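Side-chain contacts in mannan endo-1,6-alpha-mannosidase (Chaetomium thermophilum, PDB 6RY0), which probably acts on alpha-1,6-mannosidic linkages as a glycoside hydrolase family 76 enzyme, in the transfer of GPI-anchored glycoproteins into the fungal cell wall: residues Arg171-Cys176 / Asn192-Ile197; Thr165-Glu170 / Ala200-Leu205. All blocks are in the same frame, centred on the assembly; numbering follows the deposited sequence.

Overall arrangement
The two contacts are successive steps of one helix-loop-strand-helix passage: helix 155-167 ends in interaction 2, the loop after it meets strand 193-195 in interaction 1, and the strand runs into helix 196-213, which returns to interaction 2. Interaction 1 is therefore nested in the chain loop that interaction 2 closes. Their centres lie 11 Å apart, and they are joined directly, H172 NE2 standing 2.7 Å from Q166 O in a probable hydrogen bond. Interaction 1 is polar and remote from the annotated metal sites, whereas interaction 2 is buried, with the side chain of Q166 about 8 Å from that of D129, a calcium-binding residue whose ion is absent here.

Interaction 1: residues Arg171-Cys176 / Asn192-Ile197; sequences RHDGTC and NYKNTI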
loop_
_atom_site.group_PDB
_atom_site.type_symbol
_atom_site.label_atom_id
_atom_site.label_comp_id
_atom_site.label_asym_id
_atom_site.label_seq_id
_atom_site.Cartn_x
_atom_site.Cartn_y
_atom_site.Cartn_z
ATOM N N ARG A 171 14.162 7.422 -15.406
ATOM C CA ARG A 171 12.925 7.731 -14.707
ATOM C C ARG A 171 12.989 9.071 -13.962
ATOM O O ARG A 171 12.009 9.461 -13.345
ATOM C CB ARG A 171 12.527 6.599 -13.763
ATOM C CG ARG A 171 12.241 5.311 -14.482
ATOM C CD ARG A 171 11.396 4.342 -13.648
ATOM N NE ARG A 171 11.316 3.042 -14.302
ATOM C CZ ARG A 171 10.840 1.931 -13.762
ATOM N NH1 ARG A 171 10.206 1.949 -12.602
ATOM N NH2 ARG A 171 11.033 0.788 -14.391
ATOM N N HIS A 172 14.127 9.768 -14.033
ATOM C CA HIS A 172 14.320 11.045 -13.336
ATOM C C HIS A 172 14.857 12.065 -14.297
ATOM O O HIS A 172 16.055 12.279 -14.360
ATOM C CB HIS A 172 15.285 10.848 -12.154
ATOM C CG HIS A 172 14.760 9.877 -11.168
ATOM N ND1 HIS A 172 13.956 10.257 -10.125
ATOM C CD2 HIS A 172 14.815 8.521 -11.145
ATOM C CE1 HIS A 172 13.560 9.176 -9.476
ATOM N NE2 HIS A 172 14.057 8.108 -10.081
ATOM N N ASP A 173 13.965 12.744 -14.991
ATOM C CA ASP A 173 14.361 13.760 -15.935
ATOM C C ASP A 173 14.198 15.163 -15.330
ATOM O O ASP A 173 13.901 15.306 -14.147
ATOM C CB ASP A 173 13.658 13.551 -17.300
ATOM C CG ASP A 173 12.177 13.889 -17.315
ATOM O OD1 ASP A 173 11.714 14.698 -16.506
ATOM O OD2 ASP A 173 11.473 13.355 -18.207
ATOM N N GLY A 174 14.457 16.198 -16.124
ATOM C CA GLY A 174 14.493 17.545 -15.597
ATOM C C GLY A 174 13.142 18.225 -15.557
ATOM O O GLY A 174 13.045 19.316 -14.991
ATOM N N THR A 175 12.100 17.618 -16.109
ATOM C CA THR A 175 10.809 18.255 -16.054
ATOM C C THR A 175 10.364 18.374 -14.595
ATOM O O THR A 175 10.560 17.460 -13.813
ATOM C CB THR A 175 9.776 17.530 -16.923
ATOM O OG1 THR A 175 9.501 16.220 -16.410
ATOM C CG2 THR A 175 10.264 17.428 -18.365
ATOM N N CYS A 176 9.773 19.504 -14.230
ATOM C CA CYS A 176 9.400 19.759 -12.858
ATOM C C CYS A 176 10.565 19.632 -11.884
ATOM O O CYS A 176 10.360 19.429 -10.710
ATOM C CB CYS A 176 8.234 18.893 -12.407
ATOM S SG CYS A 176 6.865 18.973 -13.594
ATOM N N ASN A 192 2.713 11.836 -18.835
ATOM C CA ASN A 192 2.888 13.259 -18.589
ATOM C C ASN A 192 2.429 13.733 -17.207
ATOM O O ASN A 192 2.554 14.911 -16.907
ATOM C CB ASN A 192 2.151 14.065 -19.666
ATOM C CG ASN A 192 0.629 13.903 -19.606
ATOM O OD1 ASN A 192 0.099 12.900 -19.174
ATOM N ND2 ASN A 192 -0.080 14.913 -20.068
ATOM N N TYR A 193 1.923 12.827 -16.374
ATOM C CA TYR A 193 1.435 13.174 -15.048
ATOM C C TYR A 193 2.465 12.727 -14.015
ATOM O O TYR A 193 2.749 11.537 -13.884
ATOM C CB TYR A 193 0.100 12.479 -14.803
ATOM C CG TYR A 193 -0.702 12.916 -13.595
ATOM C CD1 TYR A 193 -0.984 14.254 -13.362
ATOM C CD2 TYR A 193 -1.278 11.982 -12.729
ATOM C CE1 TYR A 193 -1.773 14.645 -12.279
ATOM C CE2 TYR A 193 -2.068 12.377 -11.655
ATOM C CZ TYR A 193 -2.324 13.709 -11.444
ATOM O OH TYR A 193 -3.109 14.150 -10.397
ATOM N N LYS A 194 3.048 13.677 -13.299
ATOM C CA LYS A 194 3.939 13.349 -12.187
ATOM C C LYS A 194 3.092 13.423 -10.930
ATOM O O LYS A 194 2.662 14.495 -10.519
ATOM C CB LYS A 194 5.136 14.288 -12.125
ATOM C CG LYS A 194 6.155 14.037 -13.237
ATOM C CD LYS A 194 7.462 14.764 -13.108
ATOM C CE LYS A 194 8.468 14.150 -14.051
ATOM N NZ LYS A 194 9.845 14.722 -13.891
ATOM N N ASN A 195 2.794 12.266 -10.363
ATOM C CA ASN A 195 1.834 12.212 -9.309
ATOM C C ASN A 195 2.436 11.808 -7.983
ATOM O O ASN A 195 3.531 11.260 -7.881
ATOM C CB ASN A 195 0.639 11.371 -9.674
ATOM C CG ASN A 195 0.950 9.955 -9.978
ATOM O OD1 ASN A 195 2.102 9.504 -9.998
ATOM N ND2 ASN A 195 -0.101 9.201 -10.223
ATOM N N THR A 196 1.697 12.129 -6.931
ATOM C CA THR A 196 2.157 11.818 -5.601
ATOM C C THR A 196 2.376 10.343 -5.407
ATOM O O THR A 196 3.412 9.959 -4.859
ATOM C CB THR A 196 1.200 12.392 -4.568
ATOM O OG1 THR A 196 1.180 13.794 -4.791
ATOM C CG2 THR A 196 1.644 12.048 -3.168
ATOM N N ILE A 197 1.426 9.505 -5.805
ATOM C CA ILE A 197 1.502 8.111 -5.389
ATOM C C ILE A 197 2.757 7.417 -5.947
ATOM O O ILE A 197 3.385 6.621 -5.238
ATOM C CB ILE A 197 0.211 7.328 -5.688
ATOM C CG1 ILE A 197 0.269 5.930 -5.068
ATOM C CG2 ILE A 197 -0.101 7.266 -7.195
ATOM C CD1 ILE A 197 0.333 5.919 -3.625
HETATM O O HOH W 1 11.195 12.262 -14.487
#
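An Asx turn at D173-T175 presents a cluster of oxygens to the ammonium group of K194, the one strand residue that carries this contact. D173 OD1 closes the turn by accepting from the backbone N of T175 at 3.0 Å, from above the carboxylate plane, and it also accepts from the hydroxyl T175 OG1 at 2.7 Å, on its syn lone pair. K194 NZ adds a third donor, a salt bridge of 3.2 Å to D173 OD1 that also arrives well out of the carboxylate plane, by 39°. Of the lysine's two direct bonds across the contact, the shorter goes to the main chain: K194 NZ lies 2.8 Å from T175 O, above the carbonyl plane and at a C=O...N angle of 132°. T175 OG1 is held near the same ammonium group because chi1 of 66° places it between the backbone N and the carbonyl carbon, on the side facing D173. The lysine reaches this far because its chain is extended beyond CG, with CD passing C176 CB at 4.3 Å. Water 1 completes the link, accepting from K194 NZ at 2.9 Å and from D173 N, and probably donating to R171 O. G178 O and G179 O are also within hydrogen-bonding reach of NZ, so its three protons must be shared among more acceptors than they can serve singly; this surround of oxygens would be expected to stabilise the protonated form. The carboxylate is fixed at its other oxygen too, by a salt bridge from OD2 to R181. Next to the turn, C176 is tied by a disulfide to C252. The loop that follows helix 155-167 is thus joined to strand 193-195, which pairs antiparallel with strand 245-247 and leads, through the N-cap residue N195, into helix 196-213.

Interaction 2: residues Thr165-Glu170 / Ala200-Leu205; sequences TQASPE and ACFFDL
Q166 and F202 meet where the last turn of helix 155-167 faces helix 196-213, their side chains sliding past each other in opposite directions. The CB of Q166 sits 3.4 Å from F202 CD1, while its amide oxygen OE1, at the end of the extended chain, reaches on to F202 CB at 3.3 Å, with the amide and ring planes 68° apart. Over one face of the ring, offset toward its rim, stands Q166 O, 4.0 Å above the plane. Further out, A167 CB packs on F202 CZ at 3.8 Å. The ring can lie against the helix end because CG of F202 is anti to its backbone N (chi1 179°), which carries it out from its own helix. In the next shell, Q130 holds the Q166 amide by accepting from NE2. W163, one turn earlier on the same helix as Q166, stacks on the F202 ring, and I225 of helix 216-231 touches F202 as well. This is buried helix-helix packing within the mainly alpha-helical family 76 domain, an aromatic side chain from one helix filling in against the C-terminal turn of the preceding one, consistent with the (alpha/alpha)6 barrel of family 76 enzymes.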
loop_
_atom_site.group_PDB
_atom_site.type_symbol
_atom_site.label_atom_id
_atom_site.label_comp_id
_atom_site.label_asym_id
_atom_site.label_seq_id
_atom_site.Cartn_x
_atom_site.Cartn_y
_atom_site.Cartn_z
ATOM N N THR A 165 15.041 -0.160 -10.096
ATOM C CA THR A 165 14.466 0.236 -11.361
ATOM C C THR A 165 13.819 1.603 -11.264
ATOM O O THR A 165 13.833 2.369 -12.248
ATOM C CB THR A 165 13.489 -0.797 -11.939
ATOM O OG1 THR A 165 12.319 -0.894 -11.125
ATOM C CG2 THR A 165 14.139 -2.149 -12.172
ATOM N N GLN A 166 13.257 1.943 -10.116
ATOM C CA GLN A 166 12.638 3.251 -9.907
ATOM C C GLN A 166 13.658 4.361 -9.747
ATOM O O GLN A 166 13.346 5.511 -10.026
ATOM C CB GLN A 166 11.645 3.200 -8.730
ATOM C CG GLN A 166 10.437 2.393 -9.089
ATOM C CD GLN A 166 9.351 2.378 -8.093
ATOM O OE1 GLN A 166 9.482 2.934 -7.022
ATOM N NE2 GLN A 166 8.234 1.779 -8.466
ATOM N N ALA A 167 14.868 4.015 -9.321
ATOM C CA ALA A 167 15.988 4.951 -9.193
ATOM C C ALA A 167 16.750 5.136 -10.503
ATOM O O ALA A 167 17.632 5.967 -10.592
ATOM C CB ALA A 167 16.946 4.458 -8.127
ATOM N N SER A 168 16.428 4.370 -11.544
ATOM C CA SER A 168 17.200 4.378 -12.771
ATOM C C SER A 168 17.119 5.752 -13.420
ATOM O O SER A 168 16.079 6.408 -13.384
ATOM C CB SER A 168 16.676 3.269 -13.676
ATOM O OG SER A 168 17.516 3.030 -14.794
ATOM N N PRO A 169 18.215 6.194 -14.049
ATOM C CA PRO A 169 18.252 7.591 -14.477
ATOM C C PRO A 169 17.171 8.016 -15.466
ATOM O O PRO A 169 16.745 9.179 -15.418
ATOM C CB PRO A 169 19.667 7.741 -15.043
ATOM C CG PRO A 169 20.254 6.408 -15.095
ATOM C CD PRO A 169 19.519 5.532 -14.197
ATOM N N GLU A 170 16.692 7.125 -16.333
ATOM C CA GLU A 170 15.668 7.543 -17.310
ATOM C C GLU A 170 14.325 7.846 -16.663
ATOM O O GLU A 170 13.459 8.495 -17.290
ATOM C CB GLU A 170 15.487 6.500 -18.421
ATOM C CG GLU A 170 14.682 5.242 -18.076
ATOM C CD GLU A 170 15.357 4.260 -17.124
ATOM O OE1 GLU A 170 16.573 4.383 -16.822
ATOM O OE2 GLU A 170 14.653 3.331 -16.694
ATOM N N ALA A 200 5.500 8.640 -3.759
ATOM C CA ALA A 200 5.318 8.141 -2.402
ATOM C C ALA A 200 5.735 6.677 -2.285
ATOM O O ALA A 200 6.319 6.300 -1.284
ATOM C CB ALA A 200 3.876 8.340 -1.970
ATOM N N CYS A 201 5.410 5.864 -3.283
ATOM C CA CYS A 201 5.835 4.462 -3.248
ATOM C C CYS A 201 7.358 4.376 -3.262
ATOM O O CYS A 201 7.955 3.594 -2.510
ATOM C CB CYS A 201 5.261 3.687 -4.441
ATOM S SG CYS A 201 3.478 3.394 -4.405
ATOM N N PHE A 202 7.997 5.137 -4.139
ATOM C CA PHE A 202 9.457 5.111 -4.221
ATOM C C PHE A 202 10.107 5.617 -2.935
ATOM O O PHE A 202 11.073 5.046 -2.437
ATOM C CB PHE A 202 9.882 5.877 -5.477
ATOM C CG PHE A 202 11.368 5.963 -5.697
ATOM C CD1 PHE A 202 12.168 4.841 -5.750
ATOM C CD2 PHE A 202 11.971 7.183 -5.895
ATOM C CE1 PHE A 202 13.525 4.927 -5.998
ATOM C CE2 PHE A 202 13.336 7.259 -6.144
ATOM C CZ PHE A 202 14.110 6.158 -6.171
ATOM N N PHE A 203 9.538 6.697 -2.369
ATOM C CA PHE A 203 9.965 7.235 -1.096
ATOM C C PHE A 203 9.857 6.183 0.005
ATOM O O PHE A 203 10.791 5.951 0.761
ATOM C CB PHE A 203 9.102 8.451 -0.763
ATOM C CG PHE A 203 9.228 8.915 0.663
ATOM C CD1 PHE A 203 10.437 9.384 1.156
ATOM C CD2 PHE A 203 8.149 8.879 1.526
ATOM C CE1 PHE A 203 10.570 9.768 2.471
ATOM C CE2 PHE A 203 8.255 9.280 2.848
ATOM C CZ PHE A 203 9.472 9.716 3.317
ATOM N N ASP A 204 8.665 5.589 0.125
ATOM C CA ASP A 204 8.430 4.619 1.185
ATOM C C ASP A 204 9.373 3.430 1.064
ATOM O O ASP A 204 9.934 2.966 2.050
ATOM C CB ASP A 204 6.951 4.148 1.082
ATOM C CG ASP A 204 6.540 3.278 2.235
ATOM O OD1 ASP A 204 6.511 3.836 3.371
ATOM O OD2 ASP A 204 6.198 2.091 2.008
ATOM N N LEU A 205 9.561 2.913 -0.151
ATOM C CA LEU A 205 10.507 1.808 -0.364
ATOM C C LEU A 205 11.900 2.192 0.030
ATOM O O LEU A 205 12.620 1.397 0.644
ATOM C CB LEU A 205 10.548 1.354 -1.827
ATOM C CG LEU A 205 9.378 0.463 -2.203
ATOM C CD1 LEU A 205 9.318 0.231 -3.690
ATOM C CD2 LEU A 205 9.411 -0.886 -1.482
#